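Local coordinates for cell division control protein 4 (Saccharomyces cerevisiae, PDB 3V7D) that recognises phosphorylated target proteins, such as the CDK inhibitor SIC1, as the substrate-binding subunit of an SCF ubiquitin ligase, at residues B[364-369]-B[384-389]; B[405-408]-B[413-416]. The protein carries 1 engineered substitution. All coordinates share one frame; numbering follows the deposited sequence.

Contact 1. Residues B[364-369]-B[384-389]; sequences FLVSAA and RKFSYH
The edge of the F386 ring drives into the face of F364, and this T-shaped pair is the main tie between strands 364-369 and 384-389. The two ring planes stand at 78° with centroids 5.1 Å apart; CE2 of F386 sits over the middle of the F364 ring, 3.8 Å from F364 CG. F386 CG takes the position between its backbone N and carbonyl carbon (chi1 58°), and the ring stands up from strand 384-389 toward the other strand.

Aliphatic contacts flank the aromatic one. From V366, CG2 lies 3.8 Å from F386 CZ, reaching the ring obliquely. On the F364 side, CB of K385 lies 3.7 Å from F364 CE1. CB and CG of the lysine meet the F364 ring obliquely; beyond CG the chain bends at chi2 and chi3, and the amino end leads away.

No hydrogen bond joins the two segments. These are the second and fourth strands of an antiparallel four-stranded propeller blade, running in roughly the same direction with their axes 8.7 Å apart; strand 373-378 lies between them in the sheet and bonds to both. K385 and F386 together face G376, a classic beta bulge in strand 384-389. L419 touches both phenylalanines, and F399 and V401 of the next blade pack on V366.

With hydrocarbon and aromatic rings alone meeting here, the side chains add an apolar bridge over one face of the blade, whereas the backbone pairing belongs to the strand between.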
loop_
_atom_site.group_PDB
_atom_site.type_symbol
_atom_site.label_atom_id
_atom_site.label_comp_id
_atom_site.label_asym_id
_atom_site.label_seq_id
_atom_site.Cartn_x
_atom_site.Cartn_y
_atom_site.Cartn_z
ATOM N N PHE B 364 7.263 -4.008 -1.301
ATOM C CA PHE B 364 8.698 -3.724 -1.362
ATOM C C PHE B 364 9.344 -3.545 0.011
ATOM O O PHE B 364 8.840 -2.795 0.847
ATOM C CB PHE B 364 8.968 -2.443 -2.162
ATOM C CG PHE B 364 8.501 -2.488 -3.581
ATOM C CD1 PHE B 364 8.933 -3.485 -4.440
ATOM C CD2 PHE B 364 7.664 -1.498 -4.074
ATOM C CE1 PHE B 364 8.515 -3.510 -5.764
ATOM C CE2 PHE B 364 7.242 -1.513 -5.390
ATOM C CZ PHE B 364 7.668 -2.524 -6.239
ATOM N N LEU B 365 10.462 -4.225 0.239
ATOM C CA LEU B 365 11.398 -3.797 1.275
ATOM C C LEU B 365 12.351 -2.844 0.581
ATOM O O LEU B 365 12.897 -3.170 -0.475
ATOM C CB LEU B 365 12.178 -4.976 1.861
ATOM C CG LEU B 365 13.327 -4.600 2.810
ATOM C CD1 LEU B 365 12.811 -3.930 4.082
ATOM C CD2 LEU B 365 14.191 -5.812 3.156
ATOM N N VAL B 366 12.537 -1.656 1.143
ATOM C CA VAL B 366 13.415 -0.671 0.514
ATOM C C VAL B 366 14.536 -0.243 1.452
ATOM O O VAL B 366 14.305 0.023 2.631
ATOM C CB VAL B 366 12.636 0.570 0.031
ATOM C CG1 VAL B 366 13.531 1.461 -0.828
ATOM C CG2 VAL B 366 11.402 0.150 -0.751
ATOM N N SER B 367 15.751 -0.178 0.919
ATOM C CA SER B 367 16.920 0.170 1.714
ATOM C C SER B 367 17.759 1.240 1.024
ATOM O O SER B 367 17.841 1.292 -0.210
ATOM C CB SER B 367 17.776 -1.067 1.965
ATOM O OG SER B 367 18.208 -1.625 0.731
ATOM N N ALA B 368 18.381 2.089 1.833
ATOM C CA ALA B 368 19.162 3.209 1.322
ATOM C C ALA B 368 20.463 3.323 2.105
ATOM O O ALA B 368 20.481 3.124 3.321
ATOM C CB ALA B 368 18.358 4.498 1.415
ATOM N N ALA B 369 21.547 3.647 1.409
ATOM C CA ALA B 369 22.879 3.589 2.003
ATOM C C ALA B 369 23.637 4.906 1.884
ATOM O O ALA B 369 23.220 5.804 1.154
ATOM C CB ALA B 369 23.683 2.448 1.378
ATOM N N ARG B 384 15.390 -8.983 -6.320
ATOM C CA ARG B 384 15.687 -7.595 -6.649
ATOM C C ARG B 384 14.616 -6.979 -7.545
ATOM O O ARG B 384 14.344 -7.483 -8.633
ATOM C CB ARG B 384 17.061 -7.505 -7.315
ATOM C CG ARG B 384 18.204 -7.870 -6.378
ATOM C CD ARG B 384 19.552 -7.893 -7.095
ATOM N NE ARG B 384 20.633 -8.265 -6.183
ATOM C CZ ARG B 384 21.427 -7.394 -5.566
ATOM N NH1 ARG B 384 21.271 -6.092 -5.771
ATOM N NH2 ARG B 384 22.381 -7.823 -4.750
ATOM N N LYS B 385 14.009 -5.889 -7.087
ATOM C CA LYS B 385 12.927 -5.263 -7.846
ATOM C C LYS B 385 13.362 -3.962 -8.498
ATOM O O LYS B 385 13.005 -3.691 -9.639
ATOM C CB LYS B 385 11.705 -5.022 -6.959
ATOM C CG LYS B 385 11.248 -6.254 -6.209
ATOM C CD LYS B 385 10.980 -7.408 -7.154
ATOM C CE LYS B 385 9.756 -7.153 -8.006
ATOM N NZ LYS B 385 9.287 -8.416 -8.650
ATOM N N PHE B 386 14.122 -3.149 -7.771
ATOM C CA PHE B 386 14.650 -1.916 -8.341
ATOM C C PHE B 386 15.954 -1.450 -7.701
ATOM O O PHE B 386 16.314 -1.873 -6.606
ATOM C CB PHE B 386 13.600 -0.790 -8.361
ATOM C CG PHE B 386 13.029 -0.431 -7.005
ATOM C CD1 PHE B 386 13.716 0.410 -6.143
ATOM C CD2 PHE B 386 11.780 -0.894 -6.621
ATOM C CE1 PHE B 386 13.184 0.758 -4.911
ATOM C CE2 PHE B 386 11.243 -0.551 -5.395
ATOM C CZ PHE B 386 11.948 0.276 -4.537
ATOM N N SER B 387 16.654 -0.574 -8.410
ATOM C CA SER B 387 17.943 -0.074 -7.967
ATOM C C SER B 387 18.102 1.371 -8.422
ATOM O O SER B 387 17.922 1.679 -9.605
ATOM C CB SER B 387 19.065 -0.935 -8.549
ATOM O OG SER B 387 20.336 -0.410 -8.210
ATOM N N TYR B 388 18.422 2.258 -7.484
ATOM C CA TYR B 388 18.631 3.663 -7.820
ATOM C C TYR B 388 19.879 4.219 -7.154
ATOM O O TYR B 388 20.354 3.679 -6.155
ATOM C CB TYR B 388 17.415 4.512 -7.435
ATOM C CG TYR B 388 16.153 4.160 -8.191
ATOM C CD1 TYR B 388 15.998 4.507 -9.528
ATOM C CD2 TYR B 388 15.114 3.484 -7.563
ATOM C CE1 TYR B 388 14.843 4.184 -10.218
ATOM C CE2 TYR B 388 13.958 3.160 -8.240
ATOM C CZ TYR B 388 13.826 3.511 -9.565
ATOM O OH TYR B 388 12.669 3.184 -10.234
ATOM N N HIS B 389 20.399 5.307 -7.712
ATOM C CA HIS B 389 21.581 5.955 -7.167
ATOM C C HIS B 389 21.526 7.460 -7.424
ATOM O O HIS B 389 21.353 7.895 -8.558
ATOM C CB HIS B 389 22.839 5.364 -7.807
ATOM C CG HIS B 389 23.968 5.166 -6.849
ATOM N ND1 HIS B 389 24.414 3.917 -6.473
ATOM C CD2 HIS B 389 24.744 6.057 -6.186
ATOM C CE1 HIS B 389 25.420 4.047 -5.626
ATOM N NE2 HIS B 389 25.637 5.336 -5.433
#

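Contact 2. Residues B[405-408]-B[413-416]; sequences ILVS and QFNI
V407 and I416 stand next to each other on one face of the hairpin, a non-hydrogen-bonded pair whose side chains lie alongside and point the same way. CG2 of V407 meets CG1 of I416 at 4.0 Å. The other valine methyl, CG1, lies anti to the backbone N (chi1 178°) and reaches the far end of the F414 ring, 3.7 Å from CZ. W105 of helix 87-106 packs on both V407 and I416, while V439 of strand 435-442 touches V407 and F414, so this apolar face is closely covered.

Next along the ladder, S408 and N415 form the hydrogen-bonded pair. S408 N gives to N415 O and N415 N to S408 O, both at 2.9 Å. The two strands are the middle pair of a four-stranded antiparallel blade of the beta-propeller, and both segments lie within the WD 7 repeat.

The side chains of the S408-N415 pair are more polar and more loosely joined across the strands: S408 OG comes no nearer than 3.9 Å to N415 CB, and its hydrogen bond is with H390 NE2. Toward partly exposed Q413, an amide pair runs along one strand, N415 ND2 giving to Q413 OE1 at 3.0 Å and 168°. The acceptor lies close to the amide plane of N415, and T391 OG1 holds NE2 of Q413, fixing that amide from its other end.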
loop_
_atom_site.group_PDB
_atom_site.type_symbol
_atom_site.label_atom_id
_atom_site.label_comp_id
_atom_site.label_asym_id
_atom_site.label_seq_id
_atom_site.Cartn_x
_atom_site.Cartn_y
_atom_site.Cartn_z
ATOM N N ILE B 405 5.255 4.796 -5.575
ATOM C CA ILE B 405 6.134 5.957 -5.601
ATOM C C ILE B 405 7.299 5.832 -4.624
ATOM O O ILE B 405 7.121 5.393 -3.491
ATOM C CB ILE B 405 5.344 7.247 -5.261
ATOM C CG1 ILE B 405 4.388 7.614 -6.399
ATOM C CG2 ILE B 405 6.283 8.414 -4.991
ATOM C CD1 ILE B 405 5.089 8.218 -7.600
ATOM N N LEU B 406 8.489 6.217 -5.077
ATOM C CA LEU B 406 9.632 6.428 -4.197
ATOM C C LEU B 406 10.042 7.903 -4.245
ATOM O O LEU B 406 10.201 8.476 -5.324
ATOM C CB LEU B 406 10.814 5.552 -4.620
ATOM C CG LEU B 406 12.185 5.854 -3.998
ATOM C CD1 LEU B 406 12.203 5.510 -2.519
ATOM C CD2 LEU B 406 13.329 5.133 -4.738
ATOM N N VAL B 407 10.192 8.515 -3.075
ATOM C CA VAL B 407 10.748 9.857 -2.984
ATOM C C VAL B 407 11.995 9.783 -2.112
ATOM O O VAL B 407 11.934 9.275 -1.000
ATOM C CB VAL B 407 9.752 10.859 -2.362
ATOM C CG1 VAL B 407 10.394 12.235 -2.244
ATOM C CG2 VAL B 407 8.481 10.941 -3.188
ATOM N N SER B 408 13.125 10.270 -2.614
ATOM C CA SER B 408 14.383 10.176 -1.866
ATOM C C SER B 408 15.103 11.517 -1.781
ATOM O O SER B 408 14.935 12.384 -2.639
ATOM C CB SER B 408 15.301 9.123 -2.489
ATOM O OG SER B 408 15.484 9.356 -3.877
ATOM N N GLN B 413 19.819 17.082 -3.630
ATOM C CA GLN B 413 18.957 16.218 -4.440
ATOM C C GLN B 413 17.639 15.824 -3.779
ATOM O O GLN B 413 17.596 15.432 -2.612
ATOM C CB GLN B 413 19.703 14.955 -4.877
ATOM C CG GLN B 413 20.846 15.208 -5.842
ATOM C CD GLN B 413 20.985 14.099 -6.866
ATOM O OE1 GLN B 413 20.179 13.167 -6.907
ATOM N NE2 GLN B 413 22.001 14.200 -7.708
ATOM N N PHE B 414 16.570 15.918 -4.556
ATOM C CA PHE B 414 15.245 15.516 -4.121
ATOM C C PHE B 414 14.581 14.874 -5.333
ATOM O O PHE B 414 14.255 15.556 -6.305
ATOM C CB PHE B 414 14.464 16.740 -3.639
ATOM C CG PHE B 414 13.091 16.426 -3.105
ATOM C CD1 PHE B 414 12.927 15.937 -1.819
ATOM C CD2 PHE B 414 11.963 16.653 -3.880
ATOM C CE1 PHE B 414 11.664 15.660 -1.319
ATOM C CE2 PHE B 414 10.694 16.377 -3.390
ATOM C CZ PHE B 414 10.545 15.881 -2.105
ATOM N N ASN B 415 14.413 13.555 -5.282
ATOM C CA ASN B 415 13.946 12.790 -6.436
ATOM C C ASN B 415 12.628 12.046 -6.210
ATOM O O ASN B 415 12.387 11.492 -5.140
ATOM C CB ASN B 415 15.020 11.792 -6.874
ATOM C CG ASN B 415 16.323 12.467 -7.255
ATOM O OD1 ASN B 415 16.337 13.417 -8.035
ATOM N ND2 ASN B 415 17.427 11.986 -6.694
ATOM N N ILE B 416 11.790 12.031 -7.239
ATOM C CA ILE B 416 10.538 11.293 -7.212
ATOM C C ILE B 416 10.581 10.241 -8.317
ATOM O O ILE B 416 10.733 10.579 -9.498
ATOM C CB ILE B 416 9.331 12.239 -7.414
ATOM C CG1 ILE B 416 9.322 13.325 -6.336
ATOM C CG2 ILE B 416 8.015 11.462 -7.401
ATOM C CD1 ILE B 416 8.189 14.320 -6.474
#

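Overall arrangement
Following the chain after the F-box region and helix 87-106 into the propeller, contact 1 comes first: it closes a loop of 14 residues, which includes strand 373-378, and so joins the second and fourth strands of one blade. Strand 396-401 then leads into the next sheet, where contact 2 closes the short hairpin of 405-410 and 413-418. The two are in series, neither nested nor crossed, with centres about 12 Å apart. They meet directly where Y388 CD2 packs on L406 CD2 at 3.7 Å, linking adjacent blades. On its other side contact 2 ties its blade to the sheet in which strand 113-118 joins the C-terminal strands, closing the propeller ring.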